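Local coordinates for protein TSC1 N-terminal domain (Chaetomium thermophilum, PDB 7A0M) that probably binds phosphoinositide lipids of the lysosomal membrane as part of the TSC complex, a GTPase-signalling assembly that regulates mTORC1, at residues B[33-38]-B[79-84]; B[52-57]-B[93-98]; B[74-79]-B[114-119]. One frame throughout, in Å; residues are numbered along the deposited sequence.

All three contacts join helices two apart in the chain, which places them within the helix layers of an alpha-solenoid end. Contacts 1 and 3 share helix 69-81, packing it against helix 29-41 and helix 113-125 in turn. Contact 2 joins helices 45-65 and 89-105 of the other layer. Contact 2 uses buried residues and is the aromatic one, led by Trp95. Contact 1 is aliphatic at its buried centre and has a polar margin at Gln81. Contact 3 is partly buried and buries the least surface, with a valine methyl against a serine. Leu79 and Phe75 of helix 69-81 touch Trp95, tying the layers together.

Contact 1 of 3, residues B[33-38]-B[79-84]; sequences AIISSY and LRQLRP
Ile35 of helix 29-41 faces Gln81 and Leu82 of segment 79-84. Its two branches divide the work. CG2 is anti to the backbone N (chi1 -69° for CG1) and turns to Leu82, with Ile35 CG2 4.1 Å from Leu82 CD2. Ile35 CG2 also lies 4.0 Å from the backbone Gln81 O. The other branch is extended, chi2 -179°, and carries its terminal methyl to the Gln81 side chain, where Ile35 CD1 is 4.0 Å from Gln81 CB. The Ile35 side chain crosses those of Gln81 and Leu82 at about a right angle.

One turn further on, Tyr38 brings its ring to the same leucine. Tyr38 CD2 is 4.3 Å from Leu82 CD2, and the methyl comes to the ring obliquely. A single leucine branch thus serves both Ile35 and Tyr38. This is the tight side: Ile35, Tyr38 and Leu82 are all buried. The other side is looser. Gln81 is partly exposed there, where only its CB offers an aliphatic carbon to the isoleucine methyl. Cutting Ile35 back to an alanine would probably open a gap here, leaving Gln81 CB without the methyl it meets and Leu82 CD2 with Tyr38 alone across the contact.

Neighbouring helices close the buried side. Leu12 of helix 9-21 touches both Ile35 and Tyr38. Leu53 of helix 45-65 touches Tyr38 and Leu82, so the contact lies between the helix before it and the helix that links its two halves along the chain.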
ATOM      1  N   ALA B  33      34.215  18.274 -57.324  1.00121.81           N
ATOM      2  CA  ALA B  33      33.679  19.211 -58.303  1.00130.01           C
ATOM      3  C   ALA B  33      33.107  18.493 -59.516  1.00129.54           C
ATOM      4  O   ALA B  33      32.019  18.839 -59.990  1.00136.10           O
ATOM      5  CB  ALA B  33      34.764  20.199 -58.731  1.00140.90           C
ATOM      6  N   ILE B  34      33.821  17.492 -60.035  1.00122.83           N
ATOM      7  CA  ILE B  34      33.320  16.749 -61.187  1.00114.72           C
ATOM      8  C   ILE B  34      32.067  15.964 -60.814  1.00106.77           C
ATOM      9  O   ILE B  34      31.125  15.856 -61.609  1.00103.27           O
ATOM     10  CB  ILE B  34      34.415  15.832 -61.756  1.00112.72           C
ATOM     11  CG1 ILE B  34      35.656  16.645 -62.122  1.00111.90           C
ATOM     12  CG2 ILE B  34      33.914  15.147 -63.004  1.00113.42           C
ATOM     13  CD1 ILE B  34      36.804  15.804 -62.638  1.00113.03           C
ATOM     14  N   ILE B  35      32.038  15.397 -59.605  1.00105.98           N
ATOM     15  CA  ILE B  35      30.880  14.626 -59.158  1.00103.24           C
ATOM     16  C   ILE B  35      29.636  15.507 -59.110  1.00108.35           C
ATOM     17  O   ILE B  35      28.559  15.116 -59.578  1.00109.08           O
ATOM     18  CB  ILE B  35      31.158  13.979 -57.788  1.00100.20           C
ATOM     19  CG1 ILE B  35      32.215  12.882 -57.916  1.00100.13           C
ATOM     20  CG2 ILE B  35      29.879  13.415 -57.191  1.00 98.40           C
ATOM     21  CD1 ILE B  35      32.529  12.171 -56.619  1.00 98.10           C
ATOM     22  N   SER B  36      29.762  16.704 -58.531  1.00110.07           N
ATOM     23  CA  SER B  36      28.611  17.597 -58.414  1.00108.96           C
ATOM     24  C   SER B  36      28.057  17.984 -59.781  1.00107.59           C
ATOM     25  O   SER B  36      26.840  17.966 -59.997  1.00107.85           O
ATOM     26  CB  SER B  36      29.003  18.844 -57.621  1.00112.90           C
ATOM     27  OG  SER B  36      27.985  19.828 -57.677  1.00115.58           O
ATOM     28  N   SER B  37      28.937  18.342 -60.721  1.00111.97           N
ATOM     29  CA  SER B  37      28.483  18.661 -62.071  1.00119.71           C
ATOM     30  C   SER B  37      27.891  17.445 -62.774  1.00117.02           C
ATOM     31  O   SER B  37      26.954  17.584 -63.568  1.00118.42           O
ATOM     32  CB  SER B  37      29.627  19.244 -62.895  1.00122.02           C
ATOM     33  OG  SER B  37      29.209  19.481 -64.228  1.00133.16           O
ATOM     34  N   TYR B  38      28.430  16.251 -62.506  1.00108.18           N
ATOM     35  CA  TYR B  38      27.872  15.035 -63.090  1.00106.22           C
ATOM     36  C   TYR B  38      26.433  14.829 -62.639  1.00107.45           C
ATOM     37  O   TYR B  38      25.537  14.599 -63.461  1.00108.64           O
ATOM     38  CB  TYR B  38      28.729  13.831 -62.703  1.00100.65           C
ATOM     39  CG  TYR B  38      28.096  12.497 -63.032  1.00100.78           C
ATOM     40  CD1 TYR B  38      28.235  11.930 -64.290  1.00103.33           C
ATOM     41  CD2 TYR B  38      27.355  11.805 -62.080  1.00 92.95           C
ATOM     42  CE1 TYR B  38      27.654  10.710 -64.592  1.00103.83           C
ATOM     43  CE2 TYR B  38      26.770  10.591 -62.372  1.00 90.96           C
ATOM     44  CZ  TYR B  38      26.922  10.047 -63.630  1.00 99.01           C
ATOM     45  OH  TYR B  38      26.341   8.834 -63.923  1.00101.25           O
ATOM     46  N   LEU B  79      31.643   6.040 -53.128  1.00 76.06           N
ATOM     47  CA  LEU B  79      30.312   5.464 -53.259  1.00 77.43           C
ATOM     48  C   LEU B  79      29.261   6.303 -52.543  1.00 82.55           C
ATOM     49  O   LEU B  79      28.106   6.349 -52.978  1.00 83.83           O
ATOM     50  CB  LEU B  79      30.320   4.030 -52.736  1.00 77.29           C
ATOM     51  CG  LEU B  79      29.140   3.143 -53.116  1.00 78.82           C
ATOM     52  CD1 LEU B  79      28.940   3.146 -54.623  1.00 81.77           C
ATOM     53  CD2 LEU B  79      29.412   1.738 -52.627  1.00 81.95           C
ATOM     54  N   ARG B  80      29.638   6.966 -51.447  1.00 87.97           N
ATOM     55  CA  ARG B  80      28.696   7.832 -50.744  1.00 84.05           C
ATOM     56  C   ARG B  80      28.313   9.036 -51.596  1.00 79.76           C
ATOM     57  O   ARG B  80      27.132   9.394 -51.679  1.00 81.63           O
ATOM     58  CB  ARG B  80      29.291   8.278 -49.407  1.00 77.53           C
ATOM     59  CG  ARG B  80      29.470   7.143 -48.413  1.00 78.57           C
ATOM     60  CD  ARG B  80      30.220   7.567 -47.161  1.00 78.56           C
ATOM     61  NE  ARG B  80      29.649   8.759 -46.541  1.00 81.75           N
ATOM     62  CZ  ARG B  80      30.255   9.465 -45.591  1.00 83.59           C
ATOM     63  NH1 ARG B  80      31.450   9.098 -45.149  1.00 83.28           N
ATOM     64  NH2 ARG B  80      29.667  10.538 -45.083  1.00 86.68           N
ATOM     65  N   GLN B  81      29.296   9.674 -52.233  1.00 79.95           N
ATOM     66  CA  GLN B  81      29.011  10.869 -53.021  1.00 82.70           C
ATOM     67  C   GLN B  81      28.248  10.541 -54.299  1.00 82.55           C
ATOM     68  O   GLN B  81      27.420  11.344 -54.745  1.00 85.48           O
ATOM     69  CB  GLN B  81      30.310  11.592 -53.361  1.00 87.07           C
ATOM     70  CG  GLN B  81      31.138  11.998 -52.159  1.00 93.24           C
ATOM     71  CD  GLN B  81      32.390  12.732 -52.570  1.00 99.17           C
ATOM     72  OE1 GLN B  81      32.428  13.350 -53.632  1.00102.65           O
ATOM     73  NE2 GLN B  81      33.422  12.673 -51.735  1.00 93.96           N
ATOM     74  N   LEU B  82      28.509   9.383 -54.900  1.00 83.04           N
ATOM     75  CA  LEU B  82      27.851   8.986 -56.138  1.00 87.96           C
ATOM     76  C   LEU B  82      26.547   8.240 -55.902  1.00 89.34           C
ATOM     77  O   LEU B  82      25.906   7.821 -56.872  1.00 90.04           O
ATOM     78  CB  LEU B  82      28.790   8.119 -56.984  1.00 89.09           C
ATOM     79  CG  LEU B  82      29.878   8.851 -57.770  1.00 91.23           C
ATOM     80  CD1 LEU B  82      30.838   7.859 -58.406  1.00 94.73           C
ATOM     81  CD2 LEU B  82      29.255   9.749 -58.827  1.00 93.44           C
ATOM     82  N   ARG B  83      26.149   8.059 -54.645  1.00 86.03           N
ATOM     83  CA  ARG B  83      24.903   7.364 -54.334  1.00 77.06           C
ATOM     84  C   ARG B  83      23.666   7.953 -55.006  1.00 80.42           C
ATOM     85  O   ARG B  83      22.847   7.166 -55.510  1.00 77.68           O
ATOM     86  CB  ARG B  83      24.711   7.329 -52.812  1.00 75.24           C
ATOM     87  CG  ARG B  83      23.461   6.604 -52.359  1.00 73.98           C
ATOM     88  CD  ARG B  83      23.347   6.646 -50.850  1.00 75.82           C
ATOM     89  NE  ARG B  83      23.269   8.026 -50.376  1.00 77.20           N
ATOM     90  CZ  ARG B  83      22.161   8.759 -50.369  1.00 82.28           C
ATOM     91  NH1 ARG B  83      21.019   8.254 -50.818  1.00 84.29           N
ATOM     92  NH2 ARG B  83      22.196  10.006 -49.921  1.00 82.70           N
ATOM     93  N   PRO B  84      23.449   9.276 -55.046  1.00 81.73           N
ATOM     94  CA  PRO B  84      22.238   9.777 -55.717  1.00 86.67           C
ATOM     95  C   PRO B  84      22.175   9.423 -57.189  1.00 93.18           C
ATOM     96  O   PRO B  84      21.076   9.280 -57.740  1.00 98.94           O
ATOM     97  CB  PRO B  84      22.325  11.296 -55.510  1.00 88.90           C
ATOM     98  CG  PRO B  84      23.165  11.464 -54.300  1.00 84.84           C
ATOM     99  CD  PRO B  84      24.183  10.367 -54.378  1.00 82.15           C
TER

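Contact 2 of 3, residues B[52-57]-B[93-98]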
ATOM      1  N   ARG B  52      25.298   2.704 -66.362  1.00105.89           N
ATOM      2  CA  ARG B  52      26.694   2.777 -66.779  1.00101.87           C
ATOM      3  C   ARG B  52      27.613   3.141 -65.619  1.00 99.02           C
ATOM      4  O   ARG B  52      28.759   2.679 -65.571  1.00 95.53           O
ATOM      5  CB  ARG B  52      26.845   3.787 -67.918  1.00104.43           C
ATOM      6  CG  ARG B  52      26.073   3.414 -69.175  1.00111.09           C
ATOM      7  CD  ARG B  52      26.237   4.452 -70.272  1.00113.83           C
ATOM      8  NE  ARG B  52      25.511   4.076 -71.482  1.00130.21           N
ATOM      9  CZ  ARG B  52      25.436   4.829 -72.574  1.00137.80           C
ATOM     10  NH1 ARG B  52      26.042   6.008 -72.610  1.00140.72           N
ATOM     11  NH2 ARG B  52      24.753   4.406 -73.629  1.00138.71           N
ATOM     12  N   LEU B  53      27.135   3.962 -64.680  1.00 96.67           N
ATOM     13  CA  LEU B  53      27.933   4.276 -63.498  1.00 96.39           C
ATOM     14  C   LEU B  53      28.174   3.035 -62.651  1.00 88.17           C
ATOM     15  O   LEU B  53      29.286   2.821 -62.152  1.00 80.65           O
ATOM     16  CB  LEU B  53      27.240   5.355 -62.666  1.00 93.37           C
ATOM     17  CG  LEU B  53      27.861   5.688 -61.308  1.00 87.26           C
ATOM     18  CD1 LEU B  53      29.288   6.174 -61.484  1.00 89.04           C
ATOM     19  CD2 LEU B  53      27.028   6.728 -60.579  1.00 87.60           C
ATOM     20  N   ASN B  54      27.137   2.210 -62.472  1.00 94.87           N
ATOM     21  CA  ASN B  54      27.277   0.975 -61.706  1.00100.45           C
ATOM     22  C   ASN B  54      28.285   0.029 -62.354  1.00 99.74           C
ATOM     23  O   ASN B  54      29.150  -0.532 -61.671  1.00 98.76           O
ATOM     24  CB  ASN B  54      25.910   0.291 -61.556  1.00111.42           C
ATOM     25  CG  ASN B  54      25.053   0.897 -60.434  1.00123.40           C
ATOM     26  OD1 ASN B  54      24.064   1.588 -60.689  1.00130.53           O
ATOM     27  ND2 ASN B  54      25.440   0.641 -59.190  1.00121.81           N
ATOM     28  N   ASP B  55      28.176  -0.171 -63.672  1.00 99.71           N
ATOM     29  CA  ASP B  55      29.100  -1.067 -64.363  1.00 99.56           C
ATOM     30  C   ASP B  55      30.543  -0.610 -64.196  1.00 92.20           C
ATOM     31  O   ASP B  55      31.449  -1.434 -64.025  1.00 90.85           O
ATOM     32  CB  ASP B  55      28.737  -1.165 -65.846  1.00105.01           C
ATOM     33  CG  ASP B  55      27.376  -1.790 -66.073  1.00112.55           C
ATOM     34  OD1 ASP B  55      26.686  -2.082 -65.076  1.00113.15           O
ATOM     35  OD2 ASP B  55      26.997  -1.988 -67.247  1.00120.72           O
ATOM     36  N   GLU B  56      30.776   0.702 -64.246  1.00 87.38           N
ATOM     37  CA  GLU B  56      32.125   1.218 -64.057  1.00 86.23           C
ATOM     38  C   GLU B  56      32.588   1.057 -62.613  1.00 96.72           C
ATOM     39  O   GLU B  56      33.734   0.666 -62.364  1.00101.62           O
ATOM     40  CB  GLU B  56      32.193   2.682 -64.484  1.00 86.42           C
ATOM     41  CG  GLU B  56      33.587   3.265 -64.393  1.00 93.12           C
ATOM     42  CD  GLU B  56      34.538   2.620 -65.385  1.00 97.49           C
ATOM     43  OE1 GLU B  56      34.056   2.052 -66.391  1.00 96.63           O
ATOM     44  OE2 GLU B  56      35.763   2.664 -65.153  1.00 96.88           O
ATOM     45  N   LEU B  57      31.718   1.370 -61.649  1.00 93.01           N
ATOM     46  CA  LEU B  57      32.076   1.192 -60.243  1.00 91.22           C
ATOM     47  C   LEU B  57      32.394  -0.264 -59.916  1.00 89.81           C
ATOM     48  O   LEU B  57      33.316  -0.544 -59.143  1.00 88.17           O
ATOM     49  CB  LEU B  57      30.954   1.709 -59.344  1.00 88.01           C
ATOM     50  CG  LEU B  57      30.776   3.225 -59.260  1.00 87.72           C
ATOM     51  CD1 LEU B  57      29.560   3.571 -58.417  1.00 90.15           C
ATOM     52  CD2 LEU B  57      32.026   3.876 -58.689  1.00 85.39           C
ATOM     53  N   PHE B  93      21.484  -0.858 -52.229  1.00 67.05           N
ATOM     54  CA  PHE B  93      21.527  -2.027 -51.356  1.00 67.68           C
ATOM     55  C   PHE B  93      22.566  -3.033 -51.834  1.00 76.34           C
ATOM     56  O   PHE B  93      23.287  -3.618 -51.020  1.00 82.02           O
ATOM     57  CB  PHE B  93      20.148  -2.680 -51.279  1.00 73.13           C
ATOM     58  CG  PHE B  93      20.126  -3.957 -50.484  1.00 83.90           C
ATOM     59  CD1 PHE B  93      20.109  -3.925 -49.100  1.00 83.15           C
ATOM     60  CD2 PHE B  93      20.125  -5.187 -51.120  1.00 85.39           C
ATOM     61  CE1 PHE B  93      20.089  -5.094 -48.363  1.00 80.09           C
ATOM     62  CE2 PHE B  93      20.107  -6.362 -50.388  1.00 87.43           C
ATOM     63  CZ  PHE B  93      20.089  -6.314 -49.007  1.00 85.66           C
ATOM     64  N   GLN B  94      22.651  -3.250 -53.149  1.00 78.45           N
ATOM     65  CA  GLN B  94      23.638  -4.178 -53.693  1.00 77.01           C
ATOM     66  C   GLN B  94      25.054  -3.779 -53.305  1.00 69.61           C
ATOM     67  O   GLN B  94      25.895  -4.640 -53.023  1.00 63.55           O
ATOM     68  CB  GLN B  94      23.496  -4.237 -55.211  1.00 79.58           C
ATOM     69  CG  GLN B  94      22.255  -4.962 -55.687  1.00 81.27           C
ATOM     70  CD  GLN B  94      21.999  -4.760 -57.167  1.00 84.50           C
ATOM     71  OE1 GLN B  94      22.900  -4.400 -57.925  1.00 86.89           O
ATOM     72  NE2 GLN B  94      20.753  -4.965 -57.580  1.00 93.49           N
ATOM     73  N   TRP B  95      25.337  -2.477 -53.274  1.00 62.93           N
ATOM     74  CA  TRP B  95      26.667  -2.029 -52.883  1.00 63.21           C
ATOM     75  C   TRP B  95      26.849  -2.124 -51.373  1.00 64.45           C
ATOM     76  O   TRP B  95      27.900  -2.566 -50.898  1.00 67.93           O
ATOM     77  CB  TRP B  95      26.904  -0.605 -53.377  1.00 59.71           C
ATOM     78  CG  TRP B  95      27.328  -0.550 -54.810  1.00 63.60           C
ATOM     79  CD1 TRP B  95      26.589  -0.103 -55.867  1.00 66.05           C
ATOM     80  CD2 TRP B  95      28.578  -0.990 -55.355  1.00 66.03           C
ATOM     81  NE1 TRP B  95      27.307  -0.218 -57.031  1.00 70.72           N
ATOM     82  CE2 TRP B  95      28.531  -0.763 -56.745  1.00 71.71           C
ATOM     83  CE3 TRP B  95      29.735  -1.548 -54.801  1.00 65.66           C
ATOM     84  CZ2 TRP B  95      29.595  -1.073 -57.588  1.00 73.52           C
ATOM     85  CZ3 TRP B  95      30.790  -1.854 -55.641  1.00 69.27           C
ATOM     86  CH2 TRP B  95      30.713  -1.615 -57.018  1.00 73.19           C
ATOM     87  N   TRP B  96      25.838  -1.701 -50.610  1.00 63.40           N
ATOM     88  CA  TRP B  96      25.873  -1.863 -49.161  1.00 65.47           C
ATOM     89  C   TRP B  96      26.010  -3.334 -48.783  1.00 67.66           C
ATOM     90  O   TRP B  96      26.803  -3.688 -47.902  1.00 62.59           O
ATOM     91  CB  TRP B  96      24.622  -1.229 -48.549  1.00 72.20           C
ATOM     92  CG  TRP B  96      24.595  -1.189 -47.049  1.00 68.23           C
ATOM     93  CD1 TRP B  96      24.889  -0.118 -46.254  1.00 64.60           C
ATOM     94  CD2 TRP B  96      24.169  -2.235 -46.166  1.00 70.04           C
ATOM     95  NE1 TRP B  96      24.722  -0.449 -44.931  1.00 66.42           N
ATOM     96  CE2 TRP B  96      24.274  -1.741 -44.850  1.00 67.49           C
ATOM     97  CE3 TRP B  96      23.727  -3.548 -46.360  1.00 67.48           C
ATOM     98  CZ2 TRP B  96      23.954  -2.513 -43.735  1.00 60.76           C
ATOM     99  CZ3 TRP B  96      23.410  -4.312 -45.251  1.00 66.80           C
ATOM    100  CH2 TRP B  96      23.525  -3.792 -43.956  1.00 64.68           C
ATOM    101  N   ASP B  97      25.240  -4.204 -49.441  1.00 75.26           N
ATOM    102  CA  ASP B  97      25.360  -5.640 -49.207  1.00 75.57           C
ATOM    103  C   ASP B  97      26.745  -6.146 -49.588  1.00 64.70           C
ATOM    104  O   ASP B  97      27.308  -7.017 -48.913  1.00 61.93           O
ATOM    105  CB  ASP B  97      24.286  -6.379 -50.013  1.00 78.93           C
ATOM    106  CG  ASP B  97      24.099  -7.819 -49.577  1.00 80.08           C
ATOM    107  OD1 ASP B  97      24.837  -8.282 -48.686  1.00 85.87           O
ATOM    108  OD2 ASP B  97      23.215  -8.498 -50.142  1.00 85.94           O
ATOM    109  N   LYS B  98      27.311  -5.605 -50.667  1.00 59.09           N
ATOM    110  CA  LYS B  98      28.613  -6.054 -51.144  1.00 66.17           C
ATOM    111  C   LYS B  98      29.748  -5.612 -50.226  1.00 70.13           C
ATOM    112  O   LYS B  98      30.744  -6.331 -50.086  1.00 76.50           O
ATOM    113  CB  LYS B  98      28.813  -5.550 -52.571  1.00 64.42           C
ATOM    114  CG  LYS B  98      30.047  -6.027 -53.291  1.00 67.91           C
ATOM    115  CD  LYS B  98      30.046  -5.429 -54.688  1.00 75.99           C
ATOM    116  CE  LYS B  98      31.175  -5.964 -55.535  1.00 87.60           C
ATOM    117  NZ  LYS B  98      31.109  -7.441 -55.710  1.00 96.60           N
TER
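Trp95 bridges two neighbouring helices in one layer of the alpha-solenoid, reaching from helix 89-105 to Leu57 and Asn54 of helix 45-65. The indole does much of the spanning, for the nearest CA atoms, those of Asn54 and Trp95, are 9.3 Å apart. Its CG is anti to the carbonyl carbon, chi1 -82°, which directs the ring across the gap.

The six-membered part of the indole meets Leu57. Trp95 CZ2 is 3.6 Å from Leu57 CB, so the touch is made at the root of the leucine side chain. Trp95 CH2 lies 3.5 Å from the backbone Leu57 O and 3.6 Å from Leu57 C. The indole tip therefore rests on the helix backbone itself as well as on a side chain.

The five-membered part meets Asn54. The end of the amide sits at the ring edge, in its plane, beside NE1. Amide and ring are nearly coplanar, 15° apart, and the two side chains slide past each other in opposite directions. Both groups are buried, so the polar edge of the indole is set beside the one polar side chain of segment 52-57 that touches it.

Other residues complete the packing. Leu86, in the loop after helix 69-81, touches Asn54 and Leu57. Leu79 of helix 69-81 touches Leu57 and Trp95, and Phe75 meets the indole ring. Helices two apart in the chain thus pack in one layer, with the intervening helix against them, an arrangement consistent with a HEAT-like alpha-solenoid.

Contact 3 of 3, residues B[74-79]-B[114-119]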
ATOM      1  N   ALA B  74      38.537   4.649 -49.015  1.00 85.97           N
ATOM      2  CA  ALA B  74      38.449   5.613 -50.103  1.00 85.13           C
ATOM      3  C   ALA B  74      37.294   5.279 -51.040  1.00 89.22           C
ATOM      4  O   ALA B  74      36.558   6.174 -51.471  1.00 90.89           O
ATOM      5  CB  ALA B  74      39.769   5.660 -50.870  1.00 85.35           C
ATOM      6  N   PHE B  75      37.120   3.993 -51.362  1.00 89.00           N
ATOM      7  CA  PHE B  75      36.041   3.582 -52.256  1.00 85.22           C
ATOM      8  C   PHE B  75      34.672   3.877 -51.653  1.00 85.67           C
ATOM      9  O   PHE B  75      33.740   4.254 -52.374  1.00 86.30           O
ATOM     10  CB  PHE B  75      36.171   2.096 -52.588  1.00 82.54           C
ATOM     11  CG  PHE B  75      35.150   1.600 -53.570  1.00 82.88           C
ATOM     12  CD1 PHE B  75      35.306   1.833 -54.927  1.00 77.91           C
ATOM     13  CD2 PHE B  75      34.041   0.892 -53.139  1.00 83.90           C
ATOM     14  CE1 PHE B  75      34.368   1.376 -55.834  1.00 77.49           C
ATOM     15  CE2 PHE B  75      33.101   0.432 -54.040  1.00 79.65           C
ATOM     16  CZ  PHE B  75      33.264   0.674 -55.390  1.00 77.70           C
ATOM     17  N   VAL B  76      34.528   3.706 -50.338  1.00 85.58           N
ATOM     18  CA  VAL B  76      33.248   3.999 -49.699  1.00 78.44           C
ATOM     19  C   VAL B  76      32.942   5.488 -49.788  1.00 75.85           C
ATOM     20  O   VAL B  76      31.794   5.886 -50.019  1.00 76.23           O
ATOM     21  CB  VAL B  76      33.246   3.502 -48.242  1.00 76.87           C
ATOM     22  CG1 VAL B  76      31.975   3.940 -47.533  1.00 71.65           C
ATOM     23  CG2 VAL B  76      33.371   1.990 -48.199  1.00 77.49           C
ATOM     24  N   ALA B  77      33.963   6.332 -49.625  1.00 82.35           N
ATOM     25  CA  ALA B  77      33.764   7.773 -49.751  1.00 87.13           C
ATOM     26  C   ALA B  77      33.270   8.133 -51.145  1.00 90.71           C
ATOM     27  O   ALA B  77      32.390   8.988 -51.301  1.00 88.59           O
ATOM     28  CB  ALA B  77      35.060   8.516 -49.428  1.00 84.39           C
ATOM     29  N   VAL B  78      33.833   7.496 -52.174  1.00 92.83           N
ATOM     30  CA  VAL B  78      33.360   7.720 -53.535  1.00 96.22           C
ATOM     31  C   VAL B  78      31.937   7.208 -53.700  1.00 82.69           C
ATOM     32  O   VAL B  78      31.101   7.853 -54.343  1.00 81.94           O
ATOM     33  CB  VAL B  78      34.307   7.043 -54.540  1.00 98.05           C
ATOM     34  CG1 VAL B  78      33.912   7.406 -55.948  1.00 99.34           C
ATOM     35  CG2 VAL B  78      35.735   7.445 -54.270  1.00 99.20           C
ATOM     36  N   LEU B  79      31.643   6.040 -53.128  1.00 76.06           N
ATOM     37  CA  LEU B  79      30.312   5.464 -53.259  1.00 77.43           C
ATOM     38  C   LEU B  79      29.261   6.303 -52.543  1.00 82.55           C
ATOM     39  O   LEU B  79      28.106   6.349 -52.978  1.00 83.83           O
ATOM     40  CB  LEU B  79      30.320   4.030 -52.736  1.00 77.29           C
ATOM     41  CG  LEU B  79      29.140   3.143 -53.116  1.00 78.82           C
ATOM     42  CD1 LEU B  79      28.940   3.146 -54.623  1.00 81.77           C
ATOM     43  CD2 LEU B  79      29.412   1.738 -52.627  1.00 81.95           C
ATOM     44  N   ALA B 114      35.035   1.990 -40.428  1.00 83.88           N
ATOM     45  CA  ALA B 114      33.803   1.679 -39.712  1.00 78.45           C
ATOM     46  C   ALA B 114      32.879   2.888 -39.671  1.00 75.52           C
ATOM     47  O   ALA B 114      31.670   2.771 -39.903  1.00 70.19           O
ATOM     48  CB  ALA B 114      34.127   1.195 -38.298  1.00 86.47           C
ATOM     49  N   ARG B 115      33.435   4.066 -39.375  1.00 80.66           N
ATOM     50  CA  ARG B 115      32.623   5.277 -39.318  1.00 89.46           C
ATOM     51  C   ARG B 115      32.116   5.673 -40.700  1.00 95.93           C
ATOM     52  O   ARG B 115      30.972   6.123 -40.839  1.00106.90           O
ATOM     53  CB  ARG B 115      33.426   6.420 -38.695  1.00 95.33           C
ATOM     54  CG  ARG B 115      33.804   6.194 -37.239  1.00113.84           C
ATOM     55  CD  ARG B 115      34.606   7.364 -36.684  1.00120.09           C
ATOM     56  NE  ARG B 115      34.983   7.150 -35.290  1.00127.25           N
ATOM     57  CZ  ARG B 115      35.743   7.981 -34.584  1.00133.78           C
ATOM     58  NH1 ARG B 115      36.215   9.090 -35.138  1.00134.33           N
ATOM     59  NH2 ARG B 115      36.033   7.702 -33.320  1.00139.04           N
ATOM     60  N   SER B 116      32.949   5.514 -41.732  1.00 86.88           N
ATOM     61  CA  SER B 116      32.523   5.869 -43.083  1.00 77.12           C
ATOM     62  C   SER B 116      31.372   4.988 -43.548  1.00 74.76           C
ATOM     63  O   SER B 116      30.423   5.472 -44.177  1.00 77.37           O
ATOM     64  CB  SER B 116      33.700   5.766 -44.054  1.00 74.11           C
ATOM     65  OG  SER B 116      33.313   6.137 -45.365  1.00 77.29           O
ATOM     66  N   PHE B 117      31.439   3.687 -43.254  1.00 67.70           N
ATOM     67  CA  PHE B 117      30.347   2.796 -43.629  1.00 71.05           C
ATOM     68  C   PHE B 117      29.096   3.076 -42.809  1.00 70.22           C
ATOM     69  O   PHE B 117      27.977   2.901 -43.306  1.00 61.93           O
ATOM     70  CB  PHE B 117      30.775   1.340 -43.465  1.00 76.22           C
ATOM     71  CG  PHE B 117      29.737   0.348 -43.908  1.00 72.46           C
ATOM     72  CD1 PHE B 117      29.552   0.075 -45.252  1.00 68.91           C
ATOM     73  CD2 PHE B 117      28.950  -0.312 -42.978  1.00 72.19           C
ATOM     74  CE1 PHE B 117      28.597  -0.838 -45.662  1.00 62.93           C
ATOM     75  CE2 PHE B 117      27.994  -1.225 -43.383  1.00 70.11           C
ATOM     76  CZ  PHE B 117      27.818  -1.488 -44.727  1.00 67.98           C
HETATM   77  N   MSE B 118      29.262   3.509 -41.563  1.00 73.83           N
HETATM   78  CA  MSE B 118      28.130   3.856 -40.718  1.00 71.43           C
HETATM   79  C   MSE B 118      27.450   5.118 -41.234  1.00 73.31           C
HETATM   80  O   MSE B 118      26.223   5.187 -41.308  1.00 77.45           O
HETATM   81  CB  MSE B 118      28.573   4.053 -39.268  1.00 83.19           C
HETATM   82  CG  MSE B 118      27.416   4.251 -38.308  1.00 94.57           C
HETATM   83 SE   MSE B 118      26.221   2.712 -38.310  1.00103.94          SE
HETATM   84  CE  MSE B 118      24.555   3.618 -37.867  1.00114.23           C
ATOM     85  N   ASP B 119      28.258   6.118 -41.591  1.00 70.48           N
ATOM     86  CA  ASP B 119      27.707   7.337 -42.174  1.00 75.77           C
ATOM     87  C   ASP B 119      27.061   7.055 -43.525  1.00 75.99           C
ATOM     88  O   ASP B 119      26.031   7.650 -43.860  1.00 73.57           O
ATOM     89  CB  ASP B 119      28.797   8.399 -42.304  1.00 76.37           C
ATOM     90  CG  ASP B 119      29.261   8.921 -40.957  1.00 86.82           C
ATOM     91  OD1 ASP B 119      28.412   9.063 -40.052  1.00 89.68           O
ATOM     92  OD2 ASP B 119      30.470   9.191 -40.804  1.00 93.76           O
TER
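Val76 of helix 69-81 meets Ser116 of helix 113-125 at the centre of this contact. One methyl does most of the touching: Val76 CG1 is 3.4 Å from Ser116 OG and 4.0 Å from the backbone Ser116 O. Val76 CG1 is also 4.3 Å from Phe117 N. The contact is van der Waals packing of a methyl against polar atoms.

In Val76, CG1 lies anti to the backbone N, chi1 174°, which turns this methyl to the serine. In Ser116, OG lies anti to the backbone N, chi1 -179°, which brings it to the methyl. The serine hydroxyl also lies beside Ala77, where Ser116 OG is 4.3 Å from Ala77 N. The CA atoms of Val76 and Phe117 are 6.8 Å apart. The two helix segments run nearly parallel, at 18°, with axes 9.6 Å apart. The small side chains of Ala77 and Ser116 probably help the helices sit at this distance.

Further out, helix 89-105 packs on both partners. Its Leu99 touches Val76, and its Trp96 stacks on the Phe117 ring while Val103 touches it as well. On helix 69-81, Arg80 reaches across to Ser116 and Asp119, one turn beyond the valine. Two near-parallel helices with the connecting helix packed against both are the repeating arrangement of an alpha-solenoid, here consistent with a HEAT-like fold for this domain.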